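Local atomic coordinates of hypothetical protein PA1835 (Pseudomonas aeruginosa, PDB entry 1YOC), a protein that is of unknown function but adopts a hotdog fold and may be a thioesterase related to the PaaI enzymes. Residues B[68-73]-B[138-143]; B[75-80]-B[122-127]; B[34-37]-B[43-46]. All blocks are in the same frame, centred on the assembly; numbering follows the deposited sequence.

How the contacts relate
From the N terminus, contact 3 closes first: 34-37 and 43-46 pair in the short hairpin of strands 35-40 and 43-48, at one edge of this chain's antiparallel sheet. The chain then enters helix 63-81, which supplies the first segment of both other contacts. Contact 2 joins its later turns, 75-80, to strand 120-130. Contact 1 joins its earlier turns, 68-73, to the next strand, 133-146, so contact 2 is nested within the loop closed by contact 1, and contact 3 precedes both in series. L72, A73, T76 and M77 of the helix also pack on the hairpin. Contacts 1 and 2 fasten the helix to neighbouring strands, and contact 3 holds together the hairpin packed on it.

Contact 1: residues B[68-73]-B[138-143]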
ATOM      1  N   ASN B  68       0.147   4.557   0.435  1.00  8.48           N
ATOM      2  CA  ASN B  68      -0.626   5.281  -0.575  1.00  9.80           C
ATOM      3  C   ASN B  68      -0.191   6.749  -0.693  1.00  8.96           C
ATOM      4  O   ASN B  68      -0.083   7.303  -1.811  1.00  9.34           O
ATOM      5  CB  ASN B  68      -2.113   5.196  -0.229  1.00 10.98           C
ATOM      6  CG  ASN B  68      -3.020   5.114  -1.485  1.00 14.28           C
ATOM      7  OD1 ASN B  68      -4.248   5.126  -1.357  1.00 17.54           O
ATOM      8  ND2 ASN B  68      -2.422   5.008  -2.683  1.00 10.78           N
ATOM      9  N   ALA B  69       0.068   7.393   0.451  1.00  8.90           N
ATOM     10  CA  ALA B  69       0.510   8.781   0.438  1.00  9.96           C
ATOM     11  C   ALA B  69       1.885   8.861  -0.264  1.00  9.45           C
ATOM     12  O   ALA B  69       2.177   9.798  -1.015  1.00  8.68           O
ATOM     13  CB  ALA B  69       0.659   9.321   1.912  1.00  9.53           C
ATOM     14  N   ALA B  70       2.738   7.873   0.009  1.00 10.51           N
ATOM     15  CA  ALA B  70       4.095   7.850  -0.575  1.00  9.32           C
ATOM     16  C   ALA B  70       4.011   7.700  -2.082  1.00 10.97           C
ATOM     17  O   ALA B  70       4.712   8.391  -2.841  1.00 10.74           O
ATOM     18  CB  ALA B  70       4.913   6.691   0.032  1.00  9.08           C
ATOM     19  N   GLU B  71       3.134   6.805  -2.524  1.00  9.96           N
ATOM     20  CA  GLU B  71       2.958   6.589  -3.953  1.00  9.90           C
ATOM     21  C   GLU B  71       2.459   7.894  -4.619  1.00  9.70           C
ATOM     22  O   GLU B  71       2.879   8.240  -5.730  1.00  9.41           O
ATOM     23  CB  GLU B  71       1.914   5.504  -4.162  1.00 12.47           C
ATOM     24  CG  GLU B  71       1.556   5.300  -5.586  1.00 15.20           C
ATOM     25  CD  GLU B  71       2.445   4.287  -6.262  1.00 21.92           C
ATOM     26  OE1 GLU B  71       3.643   4.132  -5.860  1.00 20.93           O
ATOM     27  OE2 GLU B  71       1.907   3.665  -7.221  1.00 23.78           O
ATOM     28  N   LEU B  72       1.552   8.592  -3.948  1.00 10.18           N
ATOM     29  CA  LEU B  72       0.998   9.826  -4.512  1.00 10.23           C
ATOM     30  C   LEU B  72       2.095  10.889  -4.638  1.00  9.02           C
ATOM     31  O   LEU B  72       2.227  11.549  -5.662  1.00  9.74           O
ATOM     32  CB  LEU B  72      -0.143  10.344  -3.634  1.00 10.49           C
ATOM     33  CG  LEU B  72      -0.744  11.691  -4.082  1.00  9.28           C
ATOM     34  CD1 LEU B  72      -1.404  11.609  -5.452  1.00  8.71           C
ATOM     35  CD2 LEU B  72      -1.773  12.091  -2.999  1.00 11.57           C
ATOM     36  N   ALA B  73       2.889  11.047  -3.588  1.00 10.18           N
ATOM     37  CA  ALA B  73       3.955  12.054  -3.634  1.00 11.04           C
ATOM     38  C   ALA B  73       5.037  11.684  -4.642  1.00 10.24           C
ATOM     39  O   ALA B  73       5.446  12.522  -5.466  1.00 10.58           O
ATOM     40  CB  ALA B  73       4.574  12.228  -2.255  1.00  9.44           C
ATOM     41  N   ALA B 138       9.960   5.222   2.683  1.00 13.05           N
ATOM     42  CA  ALA B 138       9.814   4.392   1.497  1.00 12.33           C
ATOM     43  C   ALA B 138      10.813   4.858   0.433  1.00 11.48           C
ATOM     44  O   ALA B 138      11.302   6.007   0.456  1.00 10.89           O
ATOM     45  CB  ALA B 138       8.423   4.508   0.925  1.00 12.32           C
ATOM     46  N   GLU B 139      11.120   3.939  -0.476  1.00 10.40           N
ATOM     47  CA  GLU B 139      11.927   4.246  -1.655  1.00  9.96           C
ATOM     48  C   GLU B 139      11.120   3.581  -2.778  1.00 10.17           C
ATOM     49  O   GLU B 139      10.847   2.404  -2.703  1.00 10.17           O
ATOM     50  CB  GLU B 139      13.321   3.637  -1.531  1.00 12.39           C
ATOM     51  CG  GLU B 139      14.269   4.530  -0.721  1.00 15.45           C
ATOM     52  CD  GLU B 139      15.614   3.850  -0.447  1.00 18.29           C
ATOM     53  OE1 GLU B 139      15.905   2.803  -1.082  1.00 19.12           O
ATOM     54  OE2 GLU B 139      16.360   4.382   0.396  1.00 21.83           O
ATOM     55  N   ILE B 140      10.677   4.359  -3.767  1.00  9.93           N
ATOM     56  CA  ILE B 140       9.905   3.835  -4.878  1.00  8.46           C
ATOM     57  C   ILE B 140      10.788   3.969  -6.129  1.00 10.14           C
ATOM     58  O   ILE B 140      11.235   5.053  -6.480  1.00  8.89           O
ATOM     59  CB  ILE B 140       8.607   4.623  -5.041  1.00 11.86           C
ATOM     60  CG1 ILE B 140       7.747   4.452  -3.777  1.00 11.57           C
ATOM     61  CG2 ILE B 140       7.852   4.115  -6.307  1.00 11.13           C
ATOM     62  CD1 ILE B 140       6.506   5.401  -3.711  1.00 13.41           C
ATOM     63  N   THR B 141      11.030   2.831  -6.768  1.00  9.79           N
ATOM     64  CA  THR B 141      11.856   2.770  -7.954  1.00 11.42           C
ATOM     65  C   THR B 141      10.980   2.939  -9.174  1.00 10.87           C
ATOM     66  O   THR B 141      10.051   2.157  -9.403  1.00 11.54           O
ATOM     67  CB  THR B 141      12.596   1.426  -8.029  1.00 11.70           C
ATOM     68  OG1 THR B 141      13.450   1.321  -6.873  1.00 12.86           O
ATOM     69  CG2 THR B 141      13.458   1.360  -9.292  1.00 13.59           C
ATOM     70  N   MET B 142      11.259   4.009  -9.905  1.00 10.95           N
ATOM     71  CA  MET B 142      10.552   4.357 -11.121  1.00 12.00           C
ATOM     72  C   MET B 142      11.416   3.965 -12.311  1.00 14.01           C
ATOM     73  O   MET B 142      12.615   4.298 -12.348  1.00 13.34           O
ATOM     74  CB  MET B 142      10.344   5.874 -11.195  1.00 12.73           C
ATOM     75  CG  MET B 142       9.614   6.456 -10.009  1.00 13.35           C
ATOM     76  SD  MET B 142       7.951   5.703  -9.824  1.00 13.87           S
ATOM     77  CE  MET B 142       7.245   6.791  -8.583  1.00 16.34           C
ATOM     78  N   TYR B 143      10.843   3.231 -13.272  1.00 13.83           N
ATOM     79  CA  TYR B 143      11.623   2.909 -14.475  1.00 14.03           C
ATOM     80  C   TYR B 143      11.261   4.003 -15.499  1.00 15.94           C
ATOM     81  O   TYR B 143      10.090   4.160 -15.871  1.00 13.88           O
ATOM     82  CB  TYR B 143      11.270   1.561 -15.077  1.00 14.16           C
ATOM     83  CG  TYR B 143      12.159   1.289 -16.279  1.00 13.65           C
ATOM     84  CD1 TYR B 143      13.502   0.995 -16.102  1.00 18.05           C
ATOM     85  CD2 TYR B 143      11.663   1.358 -17.591  1.00 18.05           C
ATOM     86  CE1 TYR B 143      14.349   0.757 -17.217  1.00 20.93           C
ATOM     87  CE2 TYR B 143      12.507   1.134 -18.703  1.00 18.20           C
ATOM     88  CZ  TYR B 143      13.847   0.826 -18.495  1.00 19.70           C
ATOM     89  OH  TYR B 143      14.720   0.496 -19.552  1.00 25.58           O
TER
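The central helix 63-81 of the hotdog fold meets strand 133-146 of the antiparallel sheet through A70 and E71 on the helix and A138 and I140 on the strand. The short helix and strand axes approach to 9.4 Å and make an angle of 46°, with small residues where the backbones come closest. A70 points its methyl at the strand, and its CB lies 4.2 Å from CB of A138. Beside this pair I140 reaches farther: with CG1 anti to the carbonyl carbon (chi1 -63°) and the chain extended beyond it, CD1 is carried up to the helix backbone, 3.6 Å from O of A70 and 3.7 Å from CA of E71. The same methyl meets the side chain of E71, which is bent at chi2 (89°) and crosses the isoleucine at about a right angle, leaving OE1 3.8 Å from I140 CD1. M93 of strand 86-97 also packs on I140, while I64 of the second subunit packs on E71, placing this part of the helix near the subunit interface. A glycerol, probably from the crystallisation liquor, lies about 5 Å from the side chain of A138. The helix and strand are thus held by van der Waals packing: the CD1 methyl of I140 offers the E71 carboxylate no polar partner, so the contact is one of shape and not of charge.

Contact 2: residues B[75-80]-B[122-127]; sequences GTMTDA and LVVPVV
M77 sends its side chain straight out from the helix, with CG anti to the backbone N (chi1 177°) and the next torsion extended as well, before a turn at chi3 (66°) brings the terminal methyl against V124. T78, one residue on, is set differently: OG1 lies beside its own backbone N and opposite the carbonyl carbon (chi1 -63°), which points the hydroxyl oxygen at the same valine. V124 answers with one methyl for each neighbour. Its CG1 meets CE of M77 at 3.3 Å, tighter than usual for two carbons, while its CG2 stands 3.8 Å from OG1 of T78. Methionine and valine run past each other in opposite directions and meet at the tip of the methionine; the threonine, by contrast, lies slantwise to the valine. V124 thus touches two consecutive helix residues, one with each methyl, although the nearest CA atoms, those of T78 and V124, remain 8.2 Å apart. The polar end of T78 is satisfied by its own helix, because OG1 is hydrogen-bonded to O of A74 one turn earlier. Toward V124 the same oxygen makes a plain van der Waals contact with CG2.

This is the helix-on-sheet packing of the hotdog fold, and other parts of the fold pack round these three buried residues. W116, from a loop, packs on both M77 and T78; A109 of strand 105-110 adds to the methionine side, and M142 of strand 133-146 touches T78. On another side of the helix D79 is hydrogen-bonded through OD2 to N of S4 and through OD1 to NE1 of W88, and T76 packs on M3 and M7 of helix 2-13. The later turns of helix 63-81 accordingly lie between the sheet strand 120-130 and the N-terminal helix.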
ATOM      1  N   GLY B  75       5.031   9.484  -7.204  1.00  9.82           N
ATOM      2  CA  GLY B  75       4.591   9.383  -8.567  1.00  8.89           C
ATOM      3  C   GLY B  75       4.298  10.742  -9.176  1.00  9.45           C
ATOM      4  O   GLY B  75       4.694  11.005 -10.316  1.00 10.34           O
ATOM      5  N   THR B  76       3.602  11.598  -8.432  1.00 10.88           N
ATOM      6  CA  THR B  76       3.291  12.922  -8.964  1.00 11.59           C
ATOM      7  C   THR B  76       4.600  13.723  -9.158  1.00 12.16           C
ATOM      8  O   THR B  76       4.798  14.389 -10.194  1.00 12.59           O
ATOM      9  CB  THR B  76       2.327  13.664  -8.051  1.00 13.10           C
ATOM     10  OG1 THR B  76       1.116  12.887  -7.926  1.00 18.24           O
ATOM     11  CG2 THR B  76       1.895  15.006  -8.719  1.00 16.45           C
ATOM     12  N   MET B  77       5.507  13.660  -8.190  1.00 10.80           N
ATOM     13  CA  MET B  77       6.787  14.371  -8.393  1.00 10.88           C
ATOM     14  C   MET B  77       7.516  13.845  -9.665  1.00 11.81           C
ATOM     15  O   MET B  77       8.081  14.618 -10.428  1.00 12.62           O
ATOM     16  CB  MET B  77       7.721  14.188  -7.190  1.00 11.03           C
ATOM     17  CG  MET B  77       9.092  14.856  -7.410  1.00 12.34           C
ATOM     18  SD  MET B  77      10.094  14.912  -5.914  1.00 13.05           S
ATOM     19  CE  MET B  77      10.371  13.129  -5.708  1.00 13.27           C
ATOM     20  N   THR B  78       7.550  12.532  -9.859  1.00 11.60           N
ATOM     21  CA  THR B  78       8.219  11.952 -11.038  1.00 11.09           C
ATOM     22  C   THR B  78       7.599  12.492 -12.326  1.00 12.04           C
ATOM     23  O   THR B  78       8.325  12.928 -13.242  1.00 11.52           O
ATOM     24  CB  THR B  78       8.127  10.427 -10.999  1.00 10.37           C
ATOM     25  OG1 THR B  78       8.834   9.955  -9.839  1.00  9.96           O
ATOM     26  CG2 THR B  78       8.730   9.789 -12.288  1.00 11.04           C
ATOM     27  N   ASP B  79       6.270  12.501 -12.363  1.00 11.43           N
ATOM     28  CA  ASP B  79       5.520  13.018 -13.519  1.00 12.20           C
ATOM     29  C   ASP B  79       5.857  14.497 -13.785  1.00 12.71           C
ATOM     30  O   ASP B  79       5.944  14.933 -14.948  1.00 11.51           O
ATOM     31  CB  ASP B  79       4.014  12.884 -13.272  1.00 13.24           C
ATOM     32  CG  ASP B  79       3.188  13.081 -14.542  1.00 14.68           C
ATOM     33  OD1 ASP B  79       3.323  12.223 -15.451  1.00 15.69           O
ATOM     34  OD2 ASP B  79       2.434  14.099 -14.626  1.00 14.91           O
ATOM     35  N   ALA B  80       6.018  15.256 -12.714  1.00 12.60           N
ATOM     36  CA  ALA B  80       6.338  16.692 -12.832  1.00 14.51           C
ATOM     37  C   ALA B  80       7.808  16.979 -13.145  1.00 14.34           C
ATOM     38  O   ALA B  80       8.145  18.061 -13.634  1.00 16.36           O
ATOM     39  CB  ALA B  80       5.969  17.426 -11.503  1.00 14.30           C
ATOM     40  N   LEU B 122      15.125   5.231 -11.349  1.00 13.87           N
ATOM     41  CA  LEU B 122      15.363   6.379 -10.459  1.00 13.95           C
ATOM     42  C   LEU B 122      14.680   5.952  -9.159  1.00 13.79           C
ATOM     43  O   LEU B 122      13.522   5.487  -9.180  1.00 13.93           O
ATOM     44  CB  LEU B 122      14.691   7.660 -10.987  1.00 14.65           C
ATOM     45  CG  LEU B 122      15.010   8.084 -12.430  1.00 19.86           C
ATOM     46  CD1 LEU B 122      14.386   9.503 -12.711  1.00 18.59           C
ATOM     47  CD2 LEU B 122      16.516   8.107 -12.631  1.00 19.63           C
ATOM     48  N   VAL B 123      15.381   6.101  -8.039  1.00 13.24           N
ATOM     49  CA  VAL B 123      14.836   5.698  -6.743  1.00 13.18           C
ATOM     50  C   VAL B 123      14.386   6.939  -5.985  1.00 10.77           C
ATOM     51  O   VAL B 123      15.188   7.758  -5.553  1.00 10.00           O
ATOM     52  CB  VAL B 123      15.903   4.878  -5.935  1.00 13.84           C
ATOM     53  CG1 VAL B 123      15.291   4.325  -4.645  1.00 12.25           C
ATOM     54  CG2 VAL B 123      16.463   3.747  -6.829  1.00 16.65           C
ATOM     55  N   VAL B 124      13.073   7.077  -5.837  1.00 11.03           N
ATOM     56  CA  VAL B 124      12.505   8.240  -5.169  1.00 10.62           C
ATOM     57  C   VAL B 124      12.265   7.999  -3.671  1.00  9.39           C
ATOM     58  O   VAL B 124      11.555   7.064  -3.269  1.00  9.46           O
ATOM     59  CB  VAL B 124      11.179   8.604  -5.814  1.00 12.13           C
ATOM     60  CG1 VAL B 124      10.611   9.843  -5.140  1.00 13.09           C
ATOM     61  CG2 VAL B 124      11.379   8.777  -7.324  1.00 12.28           C
ATOM     62  N   PRO B 125      12.840   8.854  -2.815  1.00  9.05           N
ATOM     63  CA  PRO B 125      12.656   8.689  -1.368  1.00  9.71           C
ATOM     64  C   PRO B 125      11.437   9.436  -0.834  1.00 11.44           C
ATOM     65  O   PRO B 125      11.055  10.504  -1.339  1.00 10.62           O
ATOM     66  CB  PRO B 125      13.956   9.286  -0.785  1.00  9.50           C
ATOM     67  CG  PRO B 125      14.168  10.485  -1.703  1.00  8.14           C
ATOM     68  CD  PRO B 125      13.836   9.896  -3.124  1.00  8.15           C
ATOM     69  N   VAL B 126      10.832   8.868   0.196  1.00 11.17           N
ATOM     70  CA  VAL B 126       9.694   9.508   0.845  1.00 11.24           C
ATOM     71  C   VAL B 126       9.810   9.254   2.350  1.00 11.63           C
ATOM     72  O   VAL B 126      10.153   8.146   2.786  1.00 11.13           O
ATOM     73  CB  VAL B 126       8.324   8.898   0.403  1.00 11.56           C
ATOM     74  CG1 VAL B 126       7.186   9.630   1.112  1.00 10.31           C
ATOM     75  CG2 VAL B 126       8.128   9.020  -1.145  1.00 13.24           C
ATOM     76  N   VAL B 127       9.546  10.282   3.145  1.00  9.57           N
ATOM     77  CA  VAL B 127       9.496  10.094   4.590  1.00 11.42           C
ATOM     78  C   VAL B 127       8.129  10.627   5.043  1.00 10.05           C
ATOM     79  O   VAL B 127       7.686  11.683   4.587  1.00 11.76           O
ATOM     80  CB  VAL B 127      10.636  10.840   5.310  1.00 10.99           C
ATOM     81  CG1 VAL B 127      10.536  10.621   6.825  1.00 12.55           C
ATOM     82  CG2 VAL B 127      11.989  10.263   4.822  1.00 11.84           C
TER

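Contact 3: residues B[34-37]-B[43-46]; sequences PQFV and YAEV
F36 and V46 stand side by side and point the same way, with the valine methyl CG1 laid over one face of the phenyl ring. CG1 of V46 lies 3.8 Å from the centroid of the F36 ring, 21° off the ring normal, a CH-pi contact displaced toward the rim, where it comes to 3.5 Å from CE1 of F36. The methyl reaches this place because CG1 is anti to the carbonyl carbon of V46 (chi1 -54°). A44 meets the same ring differently, its CB standing at the edge, near the ring plane. L72 and T76 of helix 63-81 also pack on F36, which puts the phenyl ring on the helix-facing side of the sheet.

F36 and V46 form a non-hydrogen-bonded antiparallel pair in the beta hairpin of strands 35-40 and 43-48. Next to the pair, N of V37 donates to O of E45 at 2.7 Å, a bond with an N-H...O angle of 162°. CA of V46 adds a CA-H...O contact to O of Q35 at 3.2 Å.

V37 and E45 cross obliquely, and the valine rests on the extended glutamate, CB of V37 3.9 Å from CG of E45. Beyond that, OH of Y43 donates to OE1 of E45 at 2.6 Å, meeting the carboxylate from above its plane, while OE2 makes a long, weak ion pair with NE of R106.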
ATOM      1  N   PRO B  34      -6.334  12.631   0.465  1.00 12.50           N
ATOM      2  CA  PRO B  34      -5.129  13.461   0.535  1.00 12.73           C
ATOM      3  C   PRO B  34      -5.247  14.884  -0.026  1.00 13.51           C
ATOM      4  O   PRO B  34      -6.228  15.221  -0.706  1.00 13.81           O
ATOM      5  CB  PRO B  34      -4.136  12.630  -0.280  1.00 11.07           C
ATOM      6  CG  PRO B  34      -5.048  12.160  -1.468  1.00 11.62           C
ATOM      7  CD  PRO B  34      -6.415  11.908  -0.827  1.00 11.35           C
ATOM      8  N   GLN B  35      -4.252  15.708   0.298  1.00 11.90           N
ATOM      9  CA  GLN B  35      -4.168  17.066  -0.253  1.00 13.63           C
ATOM     10  C   GLN B  35      -2.683  17.287  -0.516  1.00 12.95           C
ATOM     11  O   GLN B  35      -1.820  16.669   0.147  1.00 16.15           O
ATOM     12  CB  GLN B  35      -4.638  18.112   0.771  1.00 14.14           C
ATOM     13  CG  GLN B  35      -6.107  17.988   1.166  1.00 14.90           C
ATOM     14  CD  GLN B  35      -7.021  18.383   0.007  1.00 17.58           C
ATOM     15  OE1 GLN B  35      -6.621  19.124  -0.899  1.00 18.11           O
ATOM     16  NE2 GLN B  35      -8.244  17.893   0.036  1.00 17.48           N
ATOM     17  N   PHE B  36      -2.357  18.114  -1.486  1.00 13.61           N
ATOM     18  CA  PHE B  36      -0.947  18.445  -1.699  1.00 14.40           C
ATOM     19  C   PHE B  36      -0.677  19.761  -0.965  1.00 16.66           C
ATOM     20  O   PHE B  36      -1.512  20.701  -1.016  1.00 15.63           O
ATOM     21  CB  PHE B  36      -0.641  18.702  -3.172  1.00 13.70           C
ATOM     22  CG  PHE B  36      -0.270  17.466  -3.930  1.00 13.85           C
ATOM     23  CD1 PHE B  36       1.069  17.083  -4.075  1.00 15.21           C
ATOM     24  CD2 PHE B  36      -1.258  16.661  -4.480  1.00 12.23           C
ATOM     25  CE1 PHE B  36       1.393  15.892  -4.770  1.00 14.70           C
ATOM     26  CE2 PHE B  36      -0.946  15.508  -5.157  1.00 13.38           C
ATOM     27  CZ  PHE B  36       0.388  15.112  -5.306  1.00 14.60           C
ATOM     28  N   VAL B  37       0.481  19.824  -0.300  1.00 16.36           N
ATOM     29  CA  VAL B  37       0.939  21.045   0.382  1.00 18.43           C
ATOM     30  C   VAL B  37       1.825  21.737  -0.657  1.00 19.64           C
ATOM     31  O   VAL B  37       1.781  22.970  -0.837  1.00 19.18           O
ATOM     32  CB  VAL B  37       1.816  20.737   1.618  1.00 20.32           C
ATOM     33  CG1 VAL B  37       2.405  22.057   2.202  1.00 22.89           C
ATOM     34  CG2 VAL B  37       1.000  20.026   2.641  1.00 21.31           C
ATOM     35  N   TYR B  43      10.188  18.187  -6.045  1.00 12.55           N
ATOM     36  CA  TYR B  43       9.673  18.183  -4.655  1.00 12.87           C
ATOM     37  C   TYR B  43       8.160  17.984  -4.529  1.00 11.86           C
ATOM     38  O   TYR B  43       7.398  18.638  -5.227  1.00 14.73           O
ATOM     39  CB  TYR B  43      10.029  19.530  -3.967  1.00 13.21           C
ATOM     40  CG  TYR B  43       9.652  19.568  -2.492  1.00 13.65           C
ATOM     41  CD1 TYR B  43      10.480  18.977  -1.535  1.00 13.51           C
ATOM     42  CD2 TYR B  43       8.429  20.126  -2.064  1.00 15.67           C
ATOM     43  CE1 TYR B  43      10.104  18.934  -0.165  1.00 13.33           C
ATOM     44  CE2 TYR B  43       8.026  20.078  -0.683  1.00 16.00           C
ATOM     45  CZ  TYR B  43       8.880  19.476   0.244  1.00 15.54           C
ATOM     46  OH  TYR B  43       8.509  19.399   1.575  1.00 18.01           O
ATOM     47  N   ALA B  44       7.708  17.088  -3.656  1.00 11.46           N
ATOM     48  CA  ALA B  44       6.266  16.948  -3.448  1.00 11.16           C
ATOM     49  C   ALA B  44       6.025  16.731  -1.967  1.00 11.50           C
ATOM     50  O   ALA B  44       6.808  16.055  -1.263  1.00 11.05           O
ATOM     51  CB  ALA B  44       5.691  15.772  -4.246  1.00 12.14           C
ATOM     52  N   GLU B  45       4.954  17.336  -1.483  1.00 10.14           N
ATOM     53  CA  GLU B  45       4.584  17.179  -0.094  1.00 12.32           C
ATOM     54  C   GLU B  45       3.077  17.050  -0.023  1.00 11.08           C
ATOM     55  O   GLU B  45       2.339  17.900  -0.544  1.00 11.68           O
ATOM     56  CB  GLU B  45       5.078  18.380   0.732  1.00 12.92           C
ATOM     57  CG  GLU B  45       4.777  18.277   2.225  1.00 14.60           C
ATOM     58  CD  GLU B  45       5.291  19.512   2.992  1.00 20.57           C
ATOM     59  OE1 GLU B  45       6.222  20.190   2.503  1.00 20.81           O
ATOM     60  OE2 GLU B  45       4.777  19.800   4.088  1.00 23.10           O
ATOM     61  N   VAL B  46       2.634  15.963   0.603  1.00 11.85           N
ATOM     62  CA  VAL B  46       1.195  15.684   0.714  1.00 12.49           C
ATOM     63  C   VAL B  46       0.811  15.454   2.170  1.00 13.84           C
ATOM     64  O   VAL B  46       1.650  15.071   3.020  1.00 14.93           O
ATOM     65  CB  VAL B  46       0.768  14.385  -0.084  1.00 15.55           C
ATOM     66  CG1 VAL B  46       1.223  14.453  -1.552  1.00 13.08           C
ATOM     67  CG2 VAL B  46       1.329  13.194   0.557  1.00 18.91           C
TER